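Local coordinates for protein putative peptidase M23 (Pseudomonas aeruginosa PAO1, PDB 2HSI) that binds a zinc ion and is probably a metalloendopeptidase of the M23 peptidase family, at residues Leu152-Pro157 against Ala195-Lys200; Gly182-Val187 against His259-Val264; Ile202-Tyr207 against Ser230-Lys235; Gly211-Val216 against Ile223-His228. All blocks are in the same frame, centred on the assembly; numbering follows the deposited sequence. Where two conformers were deposited one is given.

Contact 1. Residues Leu152-Pro157 against Ala195-Lys200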
loop_
_atom_site.group_PDB
_atom_site.type_symbol
_atom_site.label_atom_id
_atom_site.label_comp_id
_atom_site.label_asym_id
_atom_site.label_seq_id
_atom_site.Cartn_x
_atom_site.Cartn_y
_atom_site.Cartn_z
ATOM N N LEU A 152 -7.287 3.333 -8.243
ATOM C CA LEU A 152 -6.882 2.066 -7.645
ATOM C C LEU A 152 -5.856 1.365 -8.509
ATOM O O LEU A 152 -4.988 0.660 -7.994
ATOM C CB LEU A 152 -8.081 1.154 -7.382
ATOM C CG LEU A 152 -9.186 1.616 -6.429
ATOM C CD1 LEU A 152 -10.244 0.515 -6.330
ATOM C CD2 LEU A 152 -8.656 1.981 -5.052
ATOM N N MET A 153 -5.955 1.558 -9.823
ATOM C CA MET A 153 -4.878 1.164 -10.719
ATOM C C MET A 153 -3.815 2.246 -10.638
ATOM O O MET A 153 -4.076 3.418 -10.950
ATOM C CB MET A 153 -5.351 0.975 -12.161
ATOM C CG MET A 153 -4.253 0.423 -13.077
ATOM S SD MET A 153 -4.730 0.077 -14.785
ATOM C CE MET A 153 -3.275 -0.804 -15.365
ATOM N N LEU A 154 -2.623 1.846 -10.218
ATOM C CA LEU A 154 -1.545 2.781 -9.904
ATOM C C LEU A 154 -0.575 2.947 -11.058
ATOM O O LEU A 154 -0.349 2.011 -11.832
ATOM C CB LEU A 154 -0.787 2.297 -8.663
ATOM C CG LEU A 154 -1.578 2.143 -7.365
ATOM C CD1 LEU A 154 -0.682 1.666 -6.229
ATOM C CD2 LEU A 154 -2.270 3.442 -7.004
ATOM N N ASP A 155 -0.008 4.145 -11.175
ATOM C CA ASP A 155 1.083 4.367 -12.105
ATOM C C ASP A 155 2.352 3.805 -11.506
ATOM O O ASP A 155 2.515 3.796 -10.288
ATOM C CB ASP A 155 1.305 5.855 -12.358
ATOM C CG ASP A 155 0.148 6.517 -13.065
ATOM O OD1 ASP A 155 -0.659 5.823 -13.720
ATOM O OD2 ASP A 155 0.060 7.754 -12.968
ATOM N N LYS A 156 3.248 3.338 -12.370
ATOM C CA LYS A 156 4.622 3.066 -11.972
ATOM C C LYS A 156 5.217 4.369 -11.434
ATOM O O LYS A 156 5.050 5.423 -12.049
ATOM C CB LYS A 156 5.443 2.565 -13.158
ATOM C CG LYS A 156 5.103 1.160 -13.605
ATOM C CD LYS A 156 5.780 0.824 -14.921
ATOM C CE LYS A 156 7.284 0.747 -14.759
ATOM N NZ LYS A 156 7.959 0.450 -16.049
ATOM N N PRO A 157 5.864 4.308 -10.257
ATOM C CA PRO A 157 6.479 5.496 -9.669
ATOM C C PRO A 157 7.756 5.964 -10.368
ATOM O O PRO A 157 8.152 7.118 -10.199
ATOM C CB PRO A 157 6.766 5.077 -8.230
ATOM C CG PRO A 157 6.800 3.608 -8.248
ATOM C CD PRO A 157 6.025 3.114 -9.414
ATOM N N ALA A 195 4.295 10.081 -7.465
ATOM C CA ALA A 195 3.162 9.506 -6.721
ATOM C C ALA A 195 2.320 8.617 -7.637
ATOM O O ALA A 195 1.845 9.074 -8.681
ATOM C CB ALA A 195 2.311 10.601 -6.118
ATOM N N PRO A 196 2.169 7.331 -7.273
ATOM C CA PRO A 196 1.368 6.367 -8.056
ATOM C C PRO A 196 -0.127 6.703 -8.101
ATOM O O PRO A 196 -0.818 6.308 -9.052
ATOM C CB PRO A 196 1.586 5.039 -7.305
ATOM C CG PRO A 196 2.835 5.231 -6.511
ATOM C CD PRO A 196 2.801 6.684 -6.105
ATOM N N ALA A 197 -0.603 7.393 -7.061
ATOM C CA ALA A 197 -1.951 7.966 -6.965
ATOM C C ALA A 197 -1.824 9.215 -6.118
ATOM O O ALA A 197 -0.790 9.418 -5.476
ATOM C CB ALA A 197 -2.913 6.985 -6.281
ATOM N N ALA A 198 -2.881 10.028 -6.059
ATOM C CA ALA A 198 -2.874 11.207 -5.177
ATOM C C ALA A 198 -2.833 10.776 -3.718
ATOM O O ALA A 198 -3.207 9.655 -3.380
ATOM C CB ALA A 198 -4.084 12.097 -5.430
ATOM N N GLY A 199 -2.360 11.657 -2.850
ATOM C CA GLY A 199 -2.308 11.330 -1.429
ATOM C C GLY A 199 -1.632 12.368 -0.577
ATOM O O GLY A 199 -1.094 13.350 -1.089
ATOM N N LYS A 200 -1.665 12.144 0.734
ATOM C CA LYS A 200 -1.039 13.043 1.684
ATOM C C LYS A 200 0.233 12.383 2.232
ATOM O O LYS A 200 0.225 11.192 2.564
ATOM C CB LYS A 200 -2.027 13.377 2.814
ATOM C CG LYS A 200 -1.498 14.369 3.849
ATOM C CD LYS A 200 -2.504 14.593 4.978
ATOM C CE LYS A 200 -3.742 15.327 4.487
ATOM N NZ LYS A 200 -4.458 16.009 5.594
HETATM O O HOH W 1 2.560 8.773 -11.735
#
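Loop meets loop here, through one backbone hydrogen bond and a small apolar patch: residues 152-157, in the connection that follows helix 127-141, lie against the bend that leads into strand 199-207. Asp155 N donates to Pro196 O over 3.1 Å in a nearly straight bond (167°), arriving in the carbonyl plane on a lone pair. Asn151 ND2 also binds Pro196 O, giving that oxygen two donors. The Pro196 ring is the main apolar element. Its CB lies 3.9 Å from Leu154 CB, while its CG faces Pro157 CB at 4.3 Å. One branch of Leu154 reaches further along the bend: with CG anti to the carbonyl carbon (chi1 -60°), CD2 comes within 3.7 Å of Ala197 CB. The Asp155 carboxylate divides its oxygens between two tasks. OD1 forms a salt bridge with Arg242, and OD2 accepts a hydrogen from a water, 3.0 Å from the water O, which also donates to Ala195 O and so ties the two loops a second time. Leu154, Pro157 and Pro196 all rest on Trp262 of strand 260-266, and both prolines also touch Phe226 of strand 222-229; at the other end, Leu152 and Met153 pack on helix 26-31.

Contact 2. Residues Gly182-Val187 against His259-Val264. With ZN (zinc ion), chain C.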
loop_
_atom_site.group_PDB
_atom_site.type_symbol
_atom_site.label_atom_id
_atom_site.label_comp_id
_atom_site.label_asym_id
_atom_site.label_seq_id
_atom_site.Cartn_x
_atom_site.Cartn_y
_atom_site.Cartn_z
ATOM N N GLY A 182 8.421 -5.480 -0.836
ATOM C CA GLY A 182 7.977 -4.573 -1.901
ATOM C C GLY A 182 8.492 -4.922 -3.283
ATOM O O GLY A 182 8.915 -6.049 -3.527
ATOM N N LEU A 183 8.457 -3.941 -4.182
ATOM C CA LEU A 183 8.877 -4.109 -5.571
ATOM C C LEU A 183 10.047 -3.186 -5.925
ATOM O O LEU A 183 10.011 -1.988 -5.639
ATOM C CB LEU A 183 7.688 -3.861 -6.511
ATOM C CG LEU A 183 7.873 -3.823 -8.033
ATOM C CD1 LEU A 183 8.350 -5.169 -8.586
ATOM C CD2 LEU A 183 6.575 -3.375 -8.706
ATOM N N ASP A 184 11.082 -3.751 -6.546
ATOM C CA ASP A 184 12.235 -2.962 -6.992
ATOM C C ASP A 184 12.141 -2.571 -8.455
ATOM O O ASP A 184 11.502 -3.262 -9.254
ATOM C CB ASP A 184 13.544 -3.718 -6.767
ATOM C CG ASP A 184 14.054 -3.600 -5.360
ATOM O OD1 ASP A 184 13.369 -2.979 -4.514
ATOM O OD2 ASP A 184 15.144 -4.142 -5.086
ATOM N N PHE A 185 12.791 -1.458 -8.790
ATOM C CA PHE A 185 12.946 -1.019 -10.168
ATOM C C PHE A 185 14.422 -0.761 -10.445
ATOM O O PHE A 185 15.125 -0.174 -9.611
ATOM C CB PHE A 185 12.143 0.252 -10.442
ATOM C CG PHE A 185 10.653 0.078 -10.322
ATOM C CD1 PHE A 185 9.884 -0.213 -11.444
ATOM C CD2 PHE A 185 10.015 0.223 -9.089
ATOM C CE1 PHE A 185 8.500 -0.375 -11.343
ATOM C CE2 PHE A 185 8.633 0.063 -8.975
ATOM C CZ PHE A 185 7.875 -0.239 -10.106
ATOM N N ALA A 186 14.880 -1.220 -11.608
ATOM C CA ALA A 186 16.246 -0.983 -12.068
ATOM C C ALA A 186 16.349 0.404 -12.700
ATOM O O ALA A 186 16.144 0.571 -13.906
ATOM C CB ALA A 186 16.677 -2.068 -13.049
ATOM N N VAL A 187 16.627 1.398 -11.860
ATOM C CA VAL A 187 16.812 2.789 -12.288
ATOM C C VAL A 187 18.015 3.395 -11.553
ATOM O O VAL A 187 18.304 3.001 -10.419
ATOM C CB VAL A 187 15.536 3.677 -12.070
ATOM C CG1 VAL A 187 14.472 3.401 -13.129
ATOM C CG2 VAL A 187 14.971 3.517 -10.667
ATOM N N HIS A 259 18.908 1.815 -5.010
ATOM C CA HIS A 259 17.853 0.868 -4.670
ATOM C C HIS A 259 16.494 1.576 -4.584
ATOM O O HIS A 259 16.095 2.091 -3.537
ATOM C CB HIS A 259 18.220 0.111 -3.378
ATOM C CG HIS A 259 17.199 -0.893 -2.925
ATOM N ND1 HIS A 259 17.199 -1.420 -1.650
ATOM C CD2 HIS A 259 16.149 -1.463 -3.564
ATOM C CE1 HIS A 259 16.194 -2.267 -1.523
ATOM N NE2 HIS A 259 15.539 -2.309 -2.669
ATOM N N MET A 260 15.805 1.592 -5.719
ATOM C CA MET A 260 14.432 2.064 -5.816
ATOM C C MET A 260 13.474 1.002 -5.246
ATOM O O MET A 260 13.213 -0.014 -5.881
ATOM C CB MET A 260 14.129 2.378 -7.284
ATOM C CG MET A 260 12.678 2.675 -7.625
ATOM S SD MET A 260 11.950 3.964 -6.626
ATOM C CE MET A 260 10.215 3.543 -6.811
ATOM N N HIS A 261 12.990 1.233 -4.028
ATOM C CA HIS A 261 12.083 0.296 -3.359
ATOM C C HIS A 261 10.719 0.935 -3.110
ATOM O O HIS A 261 10.627 2.023 -2.536
ATOM C CB HIS A 261 12.687 -0.220 -2.041
ATOM C CG HIS A 261 11.846 -1.251 -1.346
ATOM N ND1 HIS A 261 12.064 -2.606 -1.475
ATOM C CD2 HIS A 261 10.791 -1.125 -0.507
ATOM C CE1 HIS A 261 11.177 -3.268 -0.753
ATOM N NE2 HIS A 261 10.390 -2.390 -0.158
ATOM N N TRP A 262 9.673 0.223 -3.525
ATOM C CA TRP A 262 8.281 0.663 -3.384
ATOM C C TRP A 262 7.454 -0.383 -2.634
ATOM O O TRP A 262 7.356 -1.538 -3.075
ATOM C CB TRP A 262 7.693 0.929 -4.775
ATOM C CG TRP A 262 6.214 1.319 -4.842
ATOM C CD1 TRP A 262 5.496 2.021 -3.914
ATOM C CD2 TRP A 262 5.310 1.050 -5.922
ATOM N NE1 TRP A 262 4.207 2.205 -4.351
ATOM C CE2 TRP A 262 4.066 1.616 -5.579
ATOM C CE3 TRP A 262 5.434 0.380 -7.149
ATOM C CZ2 TRP A 262 2.943 1.530 -6.412
ATOM C CZ3 TRP A 262 4.317 0.290 -7.978
ATOM C CH2 TRP A 262 3.085 0.865 -7.601
ATOM N N ASN A 263 6.890 0.019 -1.492
ATOM C CA ASN A 263 5.911 -0.797 -0.757
ATOM C C ASN A 263 4.510 -0.299 -1.015
ATOM O O ASN A 263 4.304 0.908 -1.097
ATOM C CB ASN A 263 6.152 -0.724 0.755
ATOM C CG ASN A 263 7.402 -1.458 1.188
ATOM O OD1 ASN A 263 7.745 -2.497 0.632
ATOM N ND2 ASN A 263 8.087 -0.922 2.188
ATOM N N VAL A 264 3.556 -1.225 -1.132
ATOM C CA VAL A 264 2.128 -0.886 -1.135
ATOM C C VAL A 264 1.465 -1.629 0.013
ATOM O O VAL A 264 1.645 -2.837 0.165
ATOM C CB VAL A 264 1.419 -1.232 -2.469
ATOM C CG1 VAL A 264 -0.113 -1.066 -2.340
ATOM C CG2 VAL A 264 1.931 -0.353 -3.597
HETATM ZN ZN ZN C . 13.534 -3.580 -2.636
#
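Asp184 brings its carboxylate to the edge of the His259 imidazole, OD1 lying in the ring plane 2.9 Å from His259 NE2, with the two flat groups turned 74° to each other. That closeness comes from a shared zinc ion, not from a hydrogen bond. On the sheet face that carries Leu183, Phe185, Met260 and Trp262, the Phe185 and Trp262 rings meet at their edges, CE2 of the former 3.7 Å from CE3 of the latter. One face of the Trp262 indole takes Val264 CG2, and its ring is also stacked with Phe226. Met260 runs alongside Phe185, its CG 3.8 Å from Phe185 CB, and Val187 CG2 touches Met260 CB. The strands are antiparallel: Leu183 and Trp262 form a hydrogen-bonded pair, Leu183 N reaching Trp262 O at 2.9 Å, whereas Asp184 and His261 form the non-hydrogen-bonded pair beside it. These two residues point to the other face and, with His259 and His180, make the zinc site expected of an M23 peptidase. Asp184 OD1 binds zinc at 2.0 Å, His261 ND1 at 2.1 Å and His259 NE2 at 2.4 Å. His261 uses its far nitrogen as a second-shell anchor: NE2 donates to Asn263 OD1 over 2.8 Å, from above the amide carbonyl plane, which would restrain rotation of the imidazole.

Contact 3. Residues Ile202-Tyr207 against Ser230-Lys235; sequences ILIGDY and SKIDVK
Two isoleucines, Ile204 and Ile232, make this surface contact between separate antiparallel sheets of the M23 peptidase fold. Strand 199-207 belongs to the large sheet that also holds the zinc-binding strands, and strand 231-232 is an outer strand of a three-stranded sheet. No hydrogen bond crosses between the segments, and even the nearest CA atoms, those of Ile204 and Lys235, are 7.8 Å apart, so side chains bridge the gap.

The apolar part is an interlocking of branches. Ile204 and Ile232 both point toward the opposite segment, and the two side chains run antiparallel past one another, so that the short branch of each meets the long branch of the other: Ile204 CG2 lies 3.9 Å from Ile232 CD1, and Ile232 CG2 lies 4.1 Å from Ile204 CD1. Each side chain has CG2 anti to its own N and CG1 anti to its carbonyl carbon (chi1 -72° for Ile204, -66° for Ile232), a matching shape that, with the long branch extended, sends CG2 and CD1 to different points on the partner.

A polar bond places the first segment in the fold: Tyr207 OH is hydrogen-bonded to Glu136, tying strand 199-207 to helix 127-141.

The remaining contacts set methyl groups against backbone. Ile232 CD1 approaches Gly205 O at 4.3 Å. From the other strand, the delta methyl of Ile204 reaches the main chain at Val234-Lys235, where CD1 stands 3.7 Å from Lys235 C and 3.4 Å from Val234 O.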
loop_
_atom_site.group_PDB
_atom_site.type_symbol
_atom_site.label_atom_id
_atom_site.label_comp_id
_atom_site.label_asym_id
_atom_site.label_seq_id
_atom_site.Cartn_x
_atom_site.Cartn_y
_atom_site.Cartn_z
ATOM N N ILE A 202 2.332 11.374 4.946
ATOM C CA ILE A 202 2.043 11.147 6.363
ATOM C C ILE A 202 3.282 10.757 7.177
ATOM O O ILE A 202 3.218 10.671 8.413
ATOM C CB ILE A 202 0.916 10.101 6.571
ATOM C CG1 ILE A 202 1.269 8.763 5.907
ATOM C CG2 ILE A 202 -0.414 10.675 6.069
ATOM C CD1 ILE A 202 0.479 7.542 6.429
ATOM N N LEU A 203 4.400 10.538 6.489
ATOM C CA LEU A 203 5.670 10.224 7.180
ATOM C C LEU A 203 6.901 10.477 6.313
ATOM O O LEU A 203 6.936 10.119 5.142
ATOM C CB LEU A 203 5.679 8.775 7.715
ATOM C CG LEU A 203 6.850 8.333 8.617
ATOM C CD1 LEU A 203 7.037 9.267 9.795
ATOM C CD2 LEU A 203 6.688 6.912 9.110
ATOM N N ILE A 204 7.890 11.138 6.908
ATOM C CA ILE A 204 9.188 11.369 6.293
ATOM C C ILE A 204 10.211 11.001 7.362
ATOM O O ILE A 204 10.103 11.429 8.505
ATOM C CB ILE A 204 9.367 12.839 5.837
ATOM C CG1 ILE A 204 8.509 13.123 4.604
ATOM C CG2 ILE A 204 10.842 13.162 5.508
ATOM C CD1 ILE A 204 8.465 14.608 4.212
ATOM N N GLY A 205 11.162 10.159 7.005
ATOM C CA GLY A 205 12.212 9.808 7.942
ATOM C C GLY A 205 13.541 9.628 7.253
ATOM O O GLY A 205 13.621 9.553 6.031
ATOM N N ASP A 206 14.588 9.603 8.063
ATOM C CA ASP A 206 15.907 9.213 7.598
ATOM C C ASP A 206 16.336 8.118 8.553
ATOM O O ASP A 206 16.859 8.376 9.640
ATOM C CB ASP A 206 16.893 10.386 7.594
ATOM C CG ASP A 206 18.085 10.155 6.661
ATOM O OD1 ASP A 206 18.506 8.993 6.459
ATOM O OD2 ASP A 206 18.619 11.147 6.122
ATOM N N TYR A 207 16.082 6.891 8.127
ATOM C CA TYR A 207 16.152 5.739 9.015
ATOM C C TYR A 207 17.418 4.934 8.841
ATOM O O TYR A 207 18.036 4.969 7.784
ATOM C CB TYR A 207 14.929 4.847 8.792
ATOM C CG TYR A 207 13.604 5.543 9.040
ATOM C CD1 TYR A 207 13.427 6.388 10.138
ATOM C CD2 TYR A 207 12.522 5.338 8.187
ATOM C CE1 TYR A 207 12.213 7.018 10.382
ATOM C CE2 TYR A 207 11.310 5.970 8.416
ATOM C CZ TYR A 207 11.157 6.797 9.513
ATOM O OH TYR A 207 9.949 7.417 9.735
ATOM N N SER A 230 17.618 9.542 -2.382
ATOM C CA SER A 230 18.714 10.496 -2.270
ATOM C C SER A 230 18.186 11.872 -1.828
ATOM O O SER A 230 18.874 12.635 -1.152
ATOM C CB SER A 230 19.459 10.600 -3.605
ATOM O OG SER A 230 18.594 11.049 -4.647
ATOM N N LYS A 231 16.941 12.159 -2.200
ATOM C CA LYS A 231 16.341 13.470 -2.050
ATOM C C LYS A 231 14.846 13.253 -1.842
ATOM O O LYS A 231 14.252 12.403 -2.508
ATOM C CB LYS A 231 16.576 14.259 -3.345
ATOM C CG LYS A 231 17.174 15.640 -3.199
ATOM C CD LYS A 231 16.096 16.709 -3.276
ATOM C CE LYS A 231 16.628 18.088 -3.686
ATOM N NZ LYS A 231 17.388 18.098 -4.965
ATOM N N ILE A 232 14.262 13.991 -0.894
ATOM C CA ILE A 232 12.809 14.062 -0.694
ATOM C C ILE A 232 12.359 15.503 -0.978
ATOM O O ILE A 232 12.849 16.440 -0.349
ATOM C CB ILE A 232 12.395 13.615 0.748
ATOM C CG1 ILE A 232 12.698 12.122 0.963
ATOM C CG2 ILE A 232 10.909 13.906 1.015
ATOM C CD1 ILE A 232 12.591 11.657 2.403
ATOM N N ASP A 233 11.432 15.660 -1.931
ATOM C CA ASP A 233 11.018 16.971 -2.460
ATOM C C ASP A 233 9.714 17.482 -1.864
ATOM O O ASP A 233 9.281 18.603 -2.161
ATOM C CB ASP A 233 10.869 16.905 -3.989
ATOM C CG ASP A 233 12.192 16.674 -4.693
ATOM O OD1 ASP A 233 13.227 16.976 -4.083
ATOM O OD2 ASP A 233 12.203 16.195 -5.843
ATOM N N VAL A 234 9.089 16.651 -1.036
ATOM C CA VAL A 234 7.812 16.965 -0.402
ATOM C C VAL A 234 7.953 17.218 1.105
ATOM O O VAL A 234 8.974 16.881 1.711
ATOM C CB VAL A 234 6.766 15.840 -0.650
ATOM C CG1 VAL A 234 6.328 15.837 -2.113
ATOM C CG2 VAL A 234 7.340 14.467 -0.249
ATOM N N LYS A 235 6.915 17.806 1.696
ATOM C CA LYS A 235 6.887 18.104 3.130
ATOM C C LYS A 235 5.844 17.246 3.838
ATOM O O LYS A 235 4.877 16.798 3.219
ATOM C CB LYS A 235 6.569 19.584 3.368
ATOM C CG LYS A 235 7.571 20.549 2.746
ATOM C CD LYS A 235 7.299 21.986 3.166
ATOM C CE LYS A 235 8.319 22.936 2.560
ATOM N NZ LYS A 235 8.313 22.906 1.072
#

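Contact 4. Residues Gly211-Val216 against Ile223-His228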
loop_
_atom_site.group_PDB
_atom_site.type_symbol
_atom_site.label_atom_id
_atom_site.label_comp_id
_atom_site.label_asym_id
_atom_site.label_seq_id
_atom_site.Cartn_x
_atom_site.Cartn_y
_atom_site.Cartn_z
ATOM N N GLY A 211 16.891 4.261 5.137
ATOM C CA GLY A 211 17.359 5.560 4.639
ATOM C C GLY A 211 16.247 6.584 4.510
ATOM O O GLY A 211 15.283 6.565 5.295
ATOM N N LYS A 212 16.374 7.477 3.528
ATOM C CA LYS A 212 15.355 8.512 3.329
ATOM C C LYS A 212 14.065 7.853 2.853
ATOM O O LYS A 212 14.028 7.197 1.812
ATOM C CB LYS A 212 15.807 9.617 2.368
ATOM C CG LYS A 212 17.055 10.378 2.832
ATOM C CD LYS A 212 17.263 11.638 2.016
ATOM C CE LYS A 212 18.708 12.110 2.117
ATOM N NZ LYS A 212 19.185 12.246 3.519
ATOM N N THR A 213 13.027 8.012 3.662
ATOM C CA THR A 213 11.802 7.238 3.508
ATOM C C THR A 213 10.644 8.195 3.487
ATOM O O THR A 213 10.625 9.135 4.271
ATOM C CB THR A 213 11.638 6.227 4.674
ATOM O OG1 THR A 213 12.781 5.369 4.718
ATOM C CG2 THR A 213 10.370 5.359 4.512
ATOM N N VAL A 214 9.702 7.966 2.571
ATOM C CA VAL A 214 8.487 8.763 2.489
ATOM C C VAL A 214 7.242 7.864 2.373
ATOM O O VAL A 214 7.240 6.911 1.608
ATOM C CB VAL A 214 8.563 9.836 1.343
ATOM C CG1 VAL A 214 8.851 9.208 -0.038
ATOM C CG2 VAL A 214 7.306 10.708 1.315
ATOM N N PHE A 215 6.222 8.154 3.175
ATOM C CA PHE A 215 4.937 7.454 3.119
ATOM C C PHE A 215 3.866 8.393 2.565
ATOM O O PHE A 215 3.710 9.512 3.059
ATOM C CB PHE A 215 4.466 7.047 4.516
ATOM C CG PHE A 215 5.196 5.872 5.124
ATOM C CD1 PHE A 215 4.499 4.722 5.454
ATOM C CD2 PHE A 215 6.543 5.946 5.455
ATOM C CE1 PHE A 215 5.137 3.654 6.070
ATOM C CE2 PHE A 215 7.187 4.872 6.053
ATOM C CZ PHE A 215 6.484 3.728 6.356
ATOM N N VAL A 216 3.119 7.913 1.569
ATOM C CA VAL A 216 1.994 8.639 0.971
ATOM C C VAL A 216 0.668 7.896 1.206
ATOM O O VAL A 216 0.483 6.744 0.768
ATOM C CB VAL A 216 2.193 8.865 -0.549
ATOM C CG1 VAL A 216 1.008 9.614 -1.144
ATOM C CG2 VAL A 216 3.482 9.631 -0.823
ATOM N N ILE A 223 -1.732 2.739 1.109
ATOM C CA ILE A 223 -0.525 3.543 1.390
ATOM C C ILE A 223 0.664 3.096 0.525
ATOM O O ILE A 223 0.955 1.890 0.431
ATOM C CB ILE A 223 -0.180 3.482 2.918
ATOM C CG1 ILE A 223 -1.231 4.257 3.748
ATOM C CG2 ILE A 223 1.266 3.997 3.227
ATOM C CD1 ILE A 223 -1.255 3.934 5.225
ATOM N N SER A 224 1.346 4.056 -0.107
ATOM C CA SER A 224 2.645 3.793 -0.741
ATOM C C SER A 224 3.785 4.246 0.165
ATOM O O SER A 224 3.710 5.299 0.802
ATOM C CB SER A 224 2.776 4.493 -2.094
ATOM O OG SER A 224 1.965 3.871 -3.078
ATOM N N MET A 225 4.836 3.440 0.215
ATOM C CA MET A 225 6.057 3.812 0.918
ATOM C C MET A 225 7.214 3.714 -0.067
ATOM O O MET A 225 7.250 2.801 -0.906
ATOM C CB MET A 225 6.275 2.913 2.143
ATOM C CG MET A 225 7.573 3.169 2.941
ATOM S SD MET A 225 9.034 2.382 2.210
ATOM C CE MET A 225 9.785 1.661 3.674
ATOM N N PHE A 226 8.145 4.665 0.025
ATOM C CA PHE A 226 9.373 4.659 -0.781
ATOM C C PHE A 226 10.555 4.910 0.118
ATOM O O PHE A 226 10.525 5.829 0.923
ATOM C CB PHE A 226 9.330 5.740 -1.862
ATOM C CG PHE A 226 8.165 5.614 -2.779
ATOM C CD1 PHE A 226 8.241 4.802 -3.899
ATOM C CD2 PHE A 226 6.978 6.279 -2.507
ATOM C CE1 PHE A 226 7.163 4.667 -4.736
ATOM C CE2 PHE A 226 5.886 6.135 -3.350
ATOM C CZ PHE A 226 5.983 5.336 -4.463
ATOM N N CYS A 227 11.605 4.108 -0.031
ATOM C CA CYS A 227 12.778 4.253 0.819
ATOM C C CYS A 227 14.088 4.251 0.024
ATOM O O CYS A 227 14.081 4.051 -1.194
ATOM C CB CYS A 227 12.777 3.205 1.926
ATOM S SG CYS A 227 12.798 1.511 1.330
ATOM N N HIS A 228 15.189 4.502 0.740
ATOM C CA HIS A 228 16.545 4.687 0.181
ATOM C C HIS A 228 16.685 5.892 -0.753
ATOM O O HIS A 228 17.567 5.906 -1.591
ATOM C CB HIS A 228 17.074 3.420 -0.525
ATOM C CG HIS A 228 16.926 2.164 0.277
ATOM N ND1 HIS A 228 17.626 1.938 1.440
ATOM C CD2 HIS A 228 16.160 1.065 0.079
ATOM C CE1 HIS A 228 17.300 0.752 1.925
ATOM N NE2 HIS A 228 16.412 0.201 1.117
#
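Strands 213-216 and 223-227 run antiparallel at 169°, 4.7 Å between their axes, as neighbouring arms of a beta hairpin. Val214 with Phe226 and Val216 with Ser224 are hydrogen-bonded pairs, each closed by two bonds; Val214 N to Phe226 O and Val216 N to Ser224 O are both 2.8 Å. Between them, Phe215 and Met225 form a non-hydrogen-bonded pair, and their side chains meet on the face turned to helix 127-141. Met225 lays its CG over one face of the Phe215 ring, 3.7 Å from the centroid and 17° off the normal, in a CH-pi contact. Its chain leaves with CG anti to the backbone N (chi1 177°), then bends about both CB-CG and CG-SD, which leaves SD obliquely off the same ring as a Met-aromatic partner and carries CE to Thr213 CG2 at 3.8 Å. At the ring's CD1 corner, Ile223 CG2 approaches to 4.0 Å. On the reverse face, Val214 CG1 meets Phe226 CB at 3.9 Å. Toward the open end of the hairpin, Thr213 OG1 donates to Gly211 O within its own segment, and His228 ND1 is bonded to Thr252 O. Chemically, then, the apolar Phe215-Met225 face gives way, toward the zinc-site end, to Thr213 and His228 with their hydrogen-bonded polar atoms: the bond to Thr252 would restrain the His228 ring, which meets that of the zinc ligand His259.

Contact 2 carries the zinc, and contact 4 lies beside it, their centres 10 Å apart: strand 260-266 pairs with strand 222-229 through Asn263 N to Met225 O at 2.9 Å, and Trp262 NE1 reaches Ser224 OG at 3.1 Å. Contact 1 covers the apolar face behind the metal, Pro157 CD touching Trp262 CE3 at 3.6 Å, while the side chain of Pro157 stays about 11 Å from the zinc. Contact 3 is more remote, with nearest atoms about 8 Å from contact 2, yet it adjoins contact 4 through Leu203 O to Phe215 N and the Asp206-Lys212 salt bridge. In sequence, contact 4 nests inside contact 3, and contact 3 inside contact 2.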